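Local coordinates for protein diaminopimelate decarboxylase (Psychromonas ingrahamii, PDB 4XG1) that probably catalyses the pyridoxal-phosphate-dependent decarboxylation of meso-diaminopimelate to L-lysine, the last step of lysine biosynthesis, as a homodimer, at residues K24-P29 against R404-L409. Numbering follows the deposited sequence.
Sequences KKTGTP and REREEL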
loop_
_atom_site.group_PDB
_atom_site.type_symbol
_atom_site.label_atom_id
_atom_site.label_comp_id
_atom_site.label_asym_id
_atom_site.label_seq_id
_atom_site.Cartn_x
_atom_site.Cartn_y
_atom_site.Cartn_z
ATOM N N LYS B 24 12.690 20.731 9.937
ATOM C CA LYS B 24 14.122 20.914 10.166
ATOM C C LYS B 24 14.547 19.965 11.261
ATOM O O LYS B 24 15.600 19.351 11.139
ATOM C CB LYS B 24 14.497 22.352 10.562
ATOM N N LYS B 25 13.724 19.815 12.302
ATOM C CA LYS B 25 14.050 18.884 13.374
ATOM C C LYS B 25 13.923 17.438 12.863
ATOM O O LYS B 25 14.846 16.646 13.012
ATOM C CB LYS B 25 13.218 19.135 14.670
ATOM C CG LYS B 25 11.834 18.465 14.773
ATOM C CD LYS B 25 11.202 18.566 16.169
ATOM C CE LYS B 25 9.690 18.315 16.102
ATOM N NZ LYS B 25 9.075 18.222 17.456
ATOM N N THR B 26 12.777 17.110 12.267
ATOM C CA THR B 26 12.426 15.739 11.932
ATOM C C THR B 26 13.014 15.237 10.614
ATOM O O THR B 26 13.136 14.046 10.422
ATOM C CB THR B 26 10.887 15.591 11.865
ATOM O OG1 THR B 26 10.534 14.203 11.885
ATOM C CG2 THR B 26 10.358 16.197 10.599
ATOM N N GLY B 27 13.311 16.141 9.692
ATOM C CA GLY B 27 13.643 15.766 8.325
ATOM C C GLY B 27 12.407 15.386 7.497
ATOM O O GLY B 27 11.300 15.221 8.011
ATOM N N THR B 28 12.612 15.170 6.212
ATOM C CA THR B 28 11.575 14.708 5.327
ATOM C C THR B 28 11.870 13.270 4.887
ATOM O O THR B 28 13.029 12.865 4.890
ATOM C CB THR B 28 11.517 15.607 4.075
ATOM O OG1 THR B 28 12.820 15.700 3.483
ATOM C CG2 THR B 28 11.053 16.964 4.480
ATOM N N PRO B 29 10.867 12.518 4.446
ATOM C CA PRO B 29 9.483 12.963 4.372
ATOM C C PRO B 29 8.817 12.953 5.697
ATOM O O PRO B 29 9.254 12.221 6.617
ATOM C CB PRO B 29 8.806 11.914 3.495
ATOM C CG PRO B 29 9.701 10.731 3.595
ATOM C CD PRO B 29 11.075 11.298 3.656
ATOM N N ARG B 404 4.342 9.837 15.518
ATOM C CA ARG B 404 4.918 8.572 15.073
ATOM C C ARG B 404 6.345 8.748 14.592
ATOM O O ARG B 404 6.624 9.492 13.654
ATOM C CB ARG B 404 4.082 7.930 13.987
ATOM C CG ARG B 404 4.722 6.669 13.455
ATOM C CD ARG B 404 3.751 5.667 12.845
ATOM N NE ARG B 404 4.527 4.540 12.320
ATOM C CZ ARG B 404 4.298 3.245 12.555
ATOM N NH1 ARG B 404 3.288 2.817 13.252
ATOM N NH2 ARG B 404 5.076 2.370 12.010
ATOM N N GLU B 405 7.255 8.084 15.270
ATOM C CA GLU B 405 8.657 8.182 14.934
ATOM C C GLU B 405 8.920 7.569 13.573
ATOM O O GLU B 405 8.358 6.489 13.216
ATOM C CB GLU B 405 9.485 7.468 15.968
ATOM C CG GLU B 405 9.494 8.143 17.330
ATOM C CD GLU B 405 9.769 7.120 18.457
ATOM O OE1 GLU B 405 10.290 5.983 18.183
ATOM O OE2 GLU B 405 9.444 7.419 19.626
ATOM N N ARG B 406 9.795 8.238 12.819
ATOM C CA ARG B 406 10.329 7.657 11.606
ATOM C C ARG B 406 10.828 6.216 11.926
ATOM O O ARG B 406 11.513 5.991 12.935
ATOM C CB ARG B 406 11.474 8.518 11.078
ATOM C CG ARG B 406 11.910 8.108 9.695
ATOM C CD ARG B 406 12.984 8.971 9.106
ATOM N NE ARG B 406 12.620 10.368 9.251
ATOM C CZ ARG B 406 11.776 11.009 8.455
ATOM N NH1 ARG B 406 11.183 10.405 7.423
ATOM N NH2 ARG B 406 11.570 12.279 8.660
ATOM N N GLU B 407 10.521 5.257 11.078
ATOM C CA GLU B 407 11.127 3.928 11.256
ATOM C C GLU B 407 12.634 3.967 11.041
ATOM O O GLU B 407 13.139 4.755 10.251
ATOM C CB GLU B 407 10.526 2.933 10.293
ATOM C CG GLU B 407 9.069 2.704 10.560
ATOM C CD GLU B 407 8.399 1.864 9.510
ATOM O OE1 GLU B 407 8.912 1.696 8.367
ATOM O OE2 GLU B 407 7.316 1.320 9.858
ATOM N N GLU B 408 13.357 3.133 11.774
ATOM C CA GLU B 408 14.792 2.942 11.569
ATOM C C GLU B 408 14.987 1.736 10.618
ATOM O O GLU B 408 14.160 0.842 10.552
ATOM C CB GLU B 408 15.507 2.618 12.880
ATOM C CG GLU B 408 15.341 3.634 13.987
ATOM C CD GLU B 408 16.152 4.892 13.746
ATOM O OE1 GLU B 408 17.333 4.873 13.301
ATOM O OE2 GLU B 408 15.599 5.963 14.042
ATOM N N LEU B 409 16.114 1.741 9.914
ATOM C CA LEU B 409 16.426 0.704 8.966
ATOM C C LEU B 409 16.350 -0.687 9.577
ATOM O O LEU B 409 15.765 -1.575 8.982
ATOM C CB LEU B 409 17.827 0.879 8.377
ATOM C CG LEU B 409 18.097 2.079 7.498
ATOM C CD1 LEU B 409 19.585 2.101 7.146
ATOM C CD2 LEU B 409 17.262 2.041 6.240
#
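The guanidinium group of R406 meets backbone carbonyls at the C-terminal end of helix 19-26 and in the loop after it. Both terminal nitrogens grip one acceptor end-on: R406 NH1 donates a hydrogen bond to P29 O (2.8 Å) in the carbonyl plane, and R406 NH2 a more bent one (3.1 Å, 135°) to the same oxygen from above that plane. R406 NH2 also donates to T26 O at 2.9 Å, nearly straight (162°), from above the plane of the T26 carbonyl. G27 O lies 3.0 Å from R406 NH2, and all three oxygens sit near the guanidinium plane, at its edge. With CG anti to the backbone N (chi1 -170°), a bend at chi3 turns the head group toward loop 27-29. Packing is sparse: P29 CD comes within 3.9 Å of R406 NH1. Further out, T26 and R406 both touch A391 of strand 391-396, and T28 OG1 is hydrogen-bonded to D305 OD2. A leucine in place of R406 would probably leave the carbonyls of T26 and P29 without these donors. A single cationic side chain thus joins the helix end and the cis T28-P29 peptide to the loop after strand 399-404, using main-chain oxygens rather than a carboxylate.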